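Local coordinates for hypothetical exported protein (Streptococcus pyogenes, PDB 3PSQ) that is a class B sortase involved in pilus assembly, probably working through a covalent acyl-thioester intermediate as other transpeptidases of the sortase family do, at residues 35-40 with 83-88; 56-61 with 93-98; 121-126 with 183-188. All coordinates share one frame; numbering follows the deposited sequence.

Contacts 1 and 3 lie close together in the core of the sortase fold, with centres about 7 Å apart; contact 2 sits about 16 and 17 Å from them, centre to centre, at the predicted active site. A zinc ion shared by D35 and E59 ties contact 1 to contact 2, and Y60 OH probably hydrogen-bonds D35 OD2 at 2.7 Å. The loop 83-88 meets segment 183-188, where F85 O probably hydrogen-bonds R183 NH1 at 2.7 Å; strand 184-190 then runs on past A94, whose N lies 3.0 Å from S188 O, toward C190, the predicted nucleophile, thus connecting the core to H95 of contact 2.

Contact 1: residues 35-40 with 83-88; sequences DVMAWL and VTFEDK. With ZN (zinc ion), chain P.
M37 reaches from strand 36-41 to the loop 83-88, lays CB and CG beside a methyl of V83 and brings CE to the ring of F85. Its CB starts 4.0 Å from V83 CG1. CG is wedged between the backbone N and the carbonyl carbon (chi1 42°), which leaves it beside the same valine methyl, M37 CG to V83 CG1 being 3.9 Å. Two further bends of the same sense, chi2 64° and chi3 58°, curl the chain so that CE reaches two groups at once: V83 O at 3.7 Å from M37 CE, and the ring atom F85 CE2, also 3.7 Å from M37 CE. The methionine chain and the phenylalanine cross at about a right angle, the methyl reaching the ring obliquely. A38 touches the same corner of the ring, but at its edge and near its plane, with A38 CB 4.0 Å from F85 CE2. Two consecutive strand residues can face one loop because M37 and A38 form a classic beta bulge opposite I51, which breaks the usual in-and-out order of the strand. The contact is apolar and buried, 162 Å² in all. At the start of the same segment D35 OD2 binds a zinc ion at 2.0 Å, together with E55, E59 and a water. Strand 36-41 runs between strands 48-53 and 120-125, with helix 22-32 packed on V36 and W39. On the side of the loop, V83 lies on Q53 of strand 48-53, while the F85 ring also touches I123 of strand 120-125 and S90 and I92 of strand 89-93, so the ring packs among strands 36-41, 120-125 and 89-93.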
# COMPACT_ATOMS: atom_id res chain seq x y z
N ASP A 35 -15.08 -7.48 5.45
CA ASP A 35 -13.64 -7.10 5.42
C ASP A 35 -13.26 -6.19 4.24
O ASP A 35 -12.27 -5.46 4.31
CB ASP A 35 -12.75 -8.35 5.35
CG ASP A 35 -12.65 -9.10 6.66
OD1 ASP A 35 -13.33 -8.74 7.63
OD2 ASP A 35 -11.86 -10.07 6.72
N VAL A 36 -14.01 -6.26 3.13
CA VAL A 36 -13.78 -5.39 1.97
C VAL A 36 -14.00 -3.92 2.38
O VAL A 36 -15.02 -3.59 2.96
CB VAL A 36 -14.66 -5.80 0.75
CG1 VAL A 36 -14.47 -4.81 -0.42
CG2 VAL A 36 -14.33 -7.28 0.28
N MET A 37 -13.03 -3.03 2.11
CA MET A 37 -13.17 -1.66 2.64
C MET A 37 -12.62 -0.54 1.74
O MET A 37 -12.71 0.62 2.09
CB MET A 37 -12.59 -1.52 4.08
CG MET A 37 -11.29 -2.23 4.30
SD MET A 37 -9.89 -1.64 3.34
CE MET A 37 -9.80 0.12 3.83
N ALA A 38 -12.02 -0.88 0.62
CA ALA A 38 -11.54 0.15 -0.30
C ALA A 38 -11.27 -0.40 -1.71
O ALA A 38 -11.22 -1.60 -1.92
CB ALA A 38 -10.30 0.83 0.23
N TRP A 39 -11.07 0.51 -2.67
CA TRP A 39 -10.63 0.14 -4.00
C TRP A 39 -9.38 0.93 -4.26
O TRP A 39 -9.32 2.12 -3.94
CB TRP A 39 -11.70 0.47 -5.05
CG TRP A 39 -11.44 -0.20 -6.39
CD1 TRP A 39 -10.58 0.22 -7.37
CD2 TRP A 39 -12.02 -1.42 -6.88
NE1 TRP A 39 -10.59 -0.67 -8.43
CE2 TRP A 39 -11.48 -1.67 -8.15
CE3 TRP A 39 -12.96 -2.32 -6.35
CZ2 TRP A 39 -11.84 -2.79 -8.90
CZ3 TRP A 39 -13.30 -3.43 -7.08
CH2 TRP A 39 -12.75 -3.66 -8.34
N LEU A 40 -8.39 0.27 -4.84
CA LEU A 40 -7.10 0.89 -5.14
C LEU A 40 -6.81 0.87 -6.65
O LEU A 40 -6.94 -0.16 -7.31
CB LEU A 40 -6.00 0.15 -4.40
CG LEU A 40 -4.55 0.46 -4.74
CD1 LEU A 40 -4.11 1.81 -4.17
CD2 LEU A 40 -3.61 -0.67 -4.23
N VAL A 83 -9.87 2.34 8.59
CA VAL A 83 -10.33 2.11 7.21
C VAL A 83 -10.56 3.41 6.43
O VAL A 83 -10.62 3.42 5.19
CB VAL A 83 -11.61 1.24 7.16
CG1 VAL A 83 -11.30 -0.18 7.64
CG2 VAL A 83 -12.76 1.86 7.96
N THR A 84 -10.68 4.51 7.16
CA THR A 84 -10.98 5.82 6.57
C THR A 84 -9.70 6.48 6.05
O THR A 84 -9.74 7.58 5.49
CB THR A 84 -11.54 6.76 7.62
OG1 THR A 84 -10.65 6.79 8.74
CG2 THR A 84 -12.92 6.31 8.09
N PHE A 85 -8.55 5.82 6.24
CA PHE A 85 -7.26 6.39 5.83
C PHE A 85 -6.93 7.70 6.55
O PHE A 85 -6.28 8.56 5.97
CB PHE A 85 -7.15 6.53 4.29
CG PHE A 85 -7.07 5.18 3.58
CD1 PHE A 85 -5.84 4.60 3.30
CD2 PHE A 85 -8.22 4.45 3.30
CE1 PHE A 85 -5.76 3.36 2.72
CE2 PHE A 85 -8.15 3.19 2.71
CZ PHE A 85 -6.92 2.65 2.43
N GLU A 86 -7.39 7.82 7.81
CA GLU A 86 -7.18 8.99 8.70
C GLU A 86 -5.82 8.97 9.42
O GLU A 86 -5.32 10.00 9.88
CB GLU A 86 -8.24 9.02 9.83
CG GLU A 86 -9.67 9.43 9.47
CD GLU A 86 -10.63 9.22 10.65
OE1 GLU A 86 -10.36 9.73 11.77
OE2 GLU A 86 -11.66 8.54 10.46
N ASP A 87 -5.25 7.77 9.57
CA ASP A 87 -3.97 7.60 10.26
C ASP A 87 -2.86 8.30 9.53
O ASP A 87 -2.99 8.63 8.34
CB ASP A 87 -3.63 6.12 10.39
CG ASP A 87 -4.55 5.40 11.33
OD1 ASP A 87 -5.23 6.08 12.13
OD2 ASP A 87 -4.61 4.17 11.29
N LYS A 88 -1.76 8.54 10.24
CA LYS A 88 -0.58 9.14 9.60
C LYS A 88 -0.02 8.28 8.48
O LYS A 88 0.59 8.79 7.52
CB LYS A 88 0.54 9.35 10.63
CG LYS A 88 0.30 10.54 11.55
CD LYS A 88 0.61 11.87 10.81
CE LYS A 88 0.05 13.08 11.57
NZ LYS A 88 0.54 13.09 12.99
ZN ZN P . -11.73 -11.22 8.36
O HOH W 1 -13.55 -12.14 8.23

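Contact 2: residues 56-61 with 93-98; sequences NNLEYI and YAHHMA. With ZN (zinc ion), chain R; ZN (zinc ion), chain L; ZN (zinc ion), chain P; ACY (acetic acid), chain H.
H95 NE2 donates to the backbone oxygen N57 O over 2.7 Å in a nearly linear bond, the N-H...O angle being 172°. The oxygen lies in the plane of the imidazole and the donor comes in almost straight along the carbonyl (C=O...N 163°), which fixes the rotation of the ring. I61 covers one face: its CG1 stands 3.5 Å from the ring centroid and 16° off the normal, a CH-pi contact. Y93 CE2 lies over the opposite face, so that the imidazole is held between an isoleucine and a tyrosine. L58 CD2 adds a looser touch, 4.2 Å from H95 CE1. H95 is the predicted proton donor/acceptor of the sortase active site, its side chain about 7 Å from those of C190 and R198, and it occupies the N-cap position of helix 96-102. In this crystal its other nitrogen is taken by metal: H95 ND1 binds a zinc ion at 1.9 Å. OXT of an acetic acid molecule, probably from the crystallisation liquor, also binds this zinc and accepts from H96 N, while its O makes a very short hydrogen bond with Y93 OH. H96 ND1 binds a second zinc ion, shared with C190 and D192. The carbonyl that receives H95 belongs to a loop set by an Asx turn, N56 OD1 accepting from L58 N and, less straight, from E59 N. The side-chain amide of N57 is held by Y79 N at OD1 and by D78 OD2 at ND2. E59 turns to the far side, its extended chain carrying OE2 to the zinc site of D35.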
# COMPACT_ATOMS: atom_id res chain seq x y z
N ASN A 56 -6.17 -9.63 11.47
CA ASN A 56 -4.73 -9.70 11.68
C ASN A 56 -4.08 -9.65 10.29
O ASN A 56 -4.79 -9.63 9.30
CB ASN A 56 -4.34 -11.01 12.41
CG ASN A 56 -4.77 -12.27 11.64
OD1 ASN A 56 -4.27 -12.54 10.57
ND2 ASN A 56 -5.73 -13.03 12.19
N ASN A 57 -2.75 -9.66 10.23
CA ASN A 57 -2.05 -9.53 8.96
C ASN A 57 -1.65 -10.85 8.30
O ASN A 57 -0.88 -10.86 7.34
CB ASN A 57 -0.82 -8.65 9.11
CG ASN A 57 -1.18 -7.18 9.38
OD1 ASN A 57 -2.29 -6.72 9.06
ND2 ASN A 57 -0.23 -6.44 9.94
N LEU A 58 -2.17 -11.96 8.80
CA LEU A 58 -1.88 -13.27 8.19
C LEU A 58 -3.12 -13.82 7.49
O LEU A 58 -2.99 -14.60 6.56
CB LEU A 58 -1.35 -14.26 9.25
CG LEU A 58 -0.05 -13.89 10.03
CD1 LEU A 58 0.27 -14.84 11.16
CD2 LEU A 58 1.13 -13.84 9.17
N GLU A 59 -4.30 -13.37 7.90
CA GLU A 59 -5.59 -13.83 7.42
C GLU A 59 -5.77 -14.00 5.89
O GLU A 59 -6.44 -14.95 5.42
CB GLU A 59 -6.73 -12.97 8.01
CG GLU A 59 -8.16 -13.26 7.41
CD GLU A 59 -9.20 -12.33 7.99
OE1 GLU A 59 -8.81 -11.37 8.68
OE2 GLU A 59 -10.41 -12.53 7.76
N TYR A 60 -5.19 -13.08 5.13
CA TYR A 60 -5.35 -13.06 3.69
C TYR A 60 -4.19 -13.66 2.90
O TYR A 60 -4.11 -13.46 1.70
CB TYR A 60 -5.76 -11.64 3.16
CG TYR A 60 -7.23 -11.40 3.44
CD1 TYR A 60 -8.19 -11.88 2.59
CD2 TYR A 60 -7.65 -10.82 4.64
CE1 TYR A 60 -9.53 -11.75 2.89
CE2 TYR A 60 -9.00 -10.67 4.94
CZ TYR A 60 -9.93 -11.14 4.06
OH TYR A 60 -11.28 -11.03 4.31
N ILE A 61 -3.29 -14.39 3.55
CA ILE A 61 -2.32 -15.22 2.81
C ILE A 61 -3.00 -16.22 1.84
O ILE A 61 -2.59 -16.32 0.71
CB ILE A 61 -1.38 -16.02 3.76
CG1 ILE A 61 -0.48 -15.09 4.57
CG2 ILE A 61 -0.57 -17.08 2.98
CD1 ILE A 61 0.13 -15.76 5.79
N TYR A 93 -0.49 -4.01 2.02
CA TYR A 93 0.54 -5.02 1.90
C TYR A 93 -0.00 -6.23 1.13
O TYR A 93 -1.23 -6.45 1.04
CB TYR A 93 0.98 -5.44 3.35
CG TYR A 93 2.23 -6.26 3.37
CD1 TYR A 93 3.48 -5.67 3.27
CD2 TYR A 93 2.15 -7.66 3.46
CE1 TYR A 93 4.65 -6.42 3.24
CE2 TYR A 93 3.31 -8.43 3.44
CZ TYR A 93 4.56 -7.81 3.34
OH TYR A 93 5.72 -8.58 3.33
N ALA A 94 0.91 -6.99 0.52
CA ALA A 94 0.60 -8.32 -0.04
C ALA A 94 1.67 -9.29 0.38
O ALA A 94 2.85 -8.95 0.35
CB ALA A 94 0.45 -8.29 -1.60
N HIS A 95 1.27 -10.47 0.84
CA HIS A 95 2.22 -11.54 1.10
C HIS A 95 2.80 -12.08 -0.22
O HIS A 95 2.44 -11.64 -1.32
CB HIS A 95 1.56 -12.67 1.91
CG HIS A 95 1.37 -12.32 3.35
ND1 HIS A 95 2.38 -12.47 4.28
CD2 HIS A 95 0.31 -11.82 4.02
CE1 HIS A 95 1.94 -12.07 5.46
NE2 HIS A 95 0.70 -11.65 5.33
N HIS A 96 3.73 -13.01 -0.10
CA HIS A 96 4.50 -13.44 -1.27
C HIS A 96 3.67 -13.79 -2.50
O HIS A 96 3.95 -13.29 -3.59
CB HIS A 96 5.43 -14.62 -0.88
CG HIS A 96 6.00 -15.37 -2.05
ND1 HIS A 96 7.11 -14.94 -2.73
CD2 HIS A 96 5.64 -16.55 -2.61
CE1 HIS A 96 7.42 -15.82 -3.68
NE2 HIS A 96 6.54 -16.81 -3.63
N MET A 97 2.67 -14.67 -2.36
CA MET A 97 1.89 -15.05 -3.53
C MET A 97 1.07 -13.89 -4.12
O MET A 97 1.20 -13.60 -5.32
CB MET A 97 0.99 -16.28 -3.29
CG MET A 97 1.75 -17.61 -3.09
SD MET A 97 2.74 -18.14 -4.54
CE MET A 97 1.71 -17.52 -5.90
N ALA A 98 0.21 -13.26 -3.30
CA ALA A 98 -0.57 -12.12 -3.73
C ALA A 98 0.29 -10.97 -4.27
O ALA A 98 -0.14 -10.23 -5.15
CB ALA A 98 -1.47 -11.61 -2.63
ZN ZN R . 4.01 -13.51 4.26
ZN ZN L . 8.22 -13.29 -2.25
ZN ZN P . -11.73 -11.22 8.36
C ACY H . 5.57 -11.82 2.78
O ACY H . 5.37 -11.01 3.75
OXT ACY H . 5.09 -12.97 2.76
CH3 ACY H . 6.34 -11.35 1.57
O HOH W 2 -1.41 -11.42 0.96
O HOH W 3 -0.54 -14.12 -0.43
O HOH W 4 8.99 -13.84 -0.19
O HOH W 1 -13.55 -12.14 8.23

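Contact 3: residues 121-126 with 183-188; sequences FSIETK and RFVALS. With ZN (zinc ion), chain N; ACY (acetic acid), chain F.
Strands 121-125 and 184-188 cross almost at right angles (102°), their axes 10.1 Å apart at the closest, so F121 and V185 meet across the inside of the curled sheet, without pairing. L187 and F121 come from opposite directions. L187 sets its isopropyl end on the face of the phenyl ring, with L187 CD1 4.1 Å from the F121 ring centroid and 10° off the normal. L187 CD2 reaches toward the rim, 3.9 Å from F121 CE1. V185 meets the same ring at its edge instead: V185 CG1 lies near the ring plane, 3.8 Å from F121 CZ. With CG between the backbone N and the carbonyl carbon (chi1 64°), the ring turns one face to L187 and an edge to V185. I123, two residues on and on the same side, brings its CD1 to 4.0 Å from V185 CG1. The intervening S122 instead donates from OG to an acetic acid molecule, and E124 OE2 holds a zinc ion while its OE1 pairs with K22. The contact lies within the core of the sortase beta barrel. Strand 120-125 runs between strands 36-41 and 130-142, which bring L40, I133 and I135 to F121, and strand 184-190 lies between strands 89-93 and 197-205, with A186 turned away onto I200.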
# COMPACT_ATOMS: atom_id res chain seq x y z
N PHE A 121 -1.50 7.61 -7.02
CA PHE A 121 -2.46 6.55 -7.06
C PHE A 121 -3.63 7.01 -6.27
O PHE A 121 -3.55 8.04 -5.58
CB PHE A 121 -1.88 5.22 -6.56
CG PHE A 121 -1.46 5.20 -5.11
CD1 PHE A 121 -2.36 4.84 -4.11
CD2 PHE A 121 -0.14 5.47 -4.76
CE1 PHE A 121 -1.95 4.77 -2.77
CE2 PHE A 121 0.29 5.39 -3.45
CZ PHE A 121 -0.61 5.04 -2.44
N SER A 122 -4.74 6.31 -6.38
CA SER A 122 -5.92 6.80 -5.74
C SER A 122 -6.70 5.69 -5.05
O SER A 122 -6.61 4.52 -5.44
CB SER A 122 -6.80 7.49 -6.79
OG SER A 122 -7.20 6.56 -7.78
N ILE A 123 -7.46 6.05 -4.02
CA ILE A 123 -8.17 5.07 -3.26
C ILE A 123 -9.61 5.54 -3.15
O ILE A 123 -9.85 6.72 -2.99
CB ILE A 123 -7.54 4.89 -1.85
CG1 ILE A 123 -6.28 4.04 -1.94
CG2 ILE A 123 -8.54 4.28 -0.86
CD1 ILE A 123 -5.37 4.21 -0.74
N GLU A 124 -10.56 4.62 -3.25
CA GLU A 124 -11.92 4.95 -2.92
C GLU A 124 -12.36 4.10 -1.74
O GLU A 124 -12.24 2.87 -1.77
CB GLU A 124 -12.84 4.68 -4.10
CG GLU A 124 -14.30 4.91 -3.79
CD GLU A 124 -15.14 5.00 -5.05
OE1 GLU A 124 -14.58 4.93 -6.17
OE2 GLU A 124 -16.37 5.16 -4.95
N THR A 125 -12.90 4.76 -0.71
CA THR A 125 -13.27 4.06 0.49
C THR A 125 -14.64 3.45 0.36
O THR A 125 -15.30 3.61 -0.67
CB THR A 125 -13.19 4.96 1.75
OG1 THR A 125 -14.32 5.84 1.78
CG2 THR A 125 -11.86 5.75 1.78
N LYS A 126 -15.07 2.74 1.40
CA LYS A 126 -16.35 2.09 1.37
C LYS A 126 -17.51 3.05 1.55
O LYS A 126 -18.65 2.71 1.24
CB LYS A 126 -16.43 0.95 2.38
CG LYS A 126 -16.35 1.34 3.83
CD LYS A 126 -16.79 0.15 4.69
CE LYS A 126 -16.35 0.35 6.11
NZ LYS A 126 -16.02 -0.98 6.74
N ARG A 183 -0.83 13.07 5.70
CA ARG A 183 -1.00 11.62 5.86
C ARG A 183 -0.35 10.83 4.72
O ARG A 183 -0.28 11.27 3.57
CB ARG A 183 -2.48 11.25 5.94
CG ARG A 183 -3.25 11.82 7.12
CD ARG A 183 -4.73 11.46 6.96
NE ARG A 183 -5.41 12.44 6.12
CZ ARG A 183 -6.47 12.22 5.34
NH1 ARG A 183 -7.03 11.02 5.23
NH2 ARG A 183 -6.97 13.23 4.63
N PHE A 184 0.08 9.62 5.03
CA PHE A 184 0.86 8.82 4.09
C PHE A 184 0.20 7.49 3.79
O PHE A 184 -0.60 7.00 4.57
CB PHE A 184 2.26 8.65 4.64
CG PHE A 184 2.96 9.95 4.90
CD1 PHE A 184 3.70 10.57 3.89
CD2 PHE A 184 2.86 10.60 6.14
CE1 PHE A 184 4.33 11.79 4.11
CE2 PHE A 184 3.51 11.81 6.37
CZ PHE A 184 4.24 12.40 5.34
N VAL A 185 0.48 6.94 2.62
CA VAL A 185 -0.03 5.62 2.23
C VAL A 185 1.08 4.89 1.51
O VAL A 185 1.73 5.44 0.59
CB VAL A 185 -1.30 5.65 1.33
CG1 VAL A 185 -1.76 4.23 1.08
CG2 VAL A 185 -2.41 6.36 1.99
N ALA A 186 1.32 3.67 1.97
CA ALA A 186 2.39 2.85 1.47
C ALA A 186 1.78 1.57 0.88
O ALA A 186 0.79 1.04 1.40
CB ALA A 186 3.35 2.51 2.60
N LEU A 187 2.32 1.15 -0.25
CA LEU A 187 1.97 -0.12 -0.87
C LEU A 187 3.26 -0.94 -0.91
O LEU A 187 4.31 -0.45 -1.33
CB LEU A 187 1.48 0.07 -2.31
CG LEU A 187 0.63 1.27 -2.69
CD1 LEU A 187 0.60 1.38 -4.25
CD2 LEU A 187 -0.77 1.11 -2.09
N SER A 188 3.17 -2.20 -0.51
CA SER A 188 4.36 -3.00 -0.28
C SER A 188 4.15 -4.52 -0.52
O SER A 188 3.06 -5.08 -0.30
CB SER A 188 4.82 -2.79 1.16
OG SER A 188 6.11 -3.35 1.38
ZN ZN N . -17.74 5.03 -6.63
C ACY F . -10.25 4.88 -7.15
O ACY F . -10.86 4.02 -7.82
OXT ACY F . -9.24 4.61 -6.47
CH3 ACY F . -10.74 6.31 -7.17
O HOH W 5 -18.01 2.79 -6.71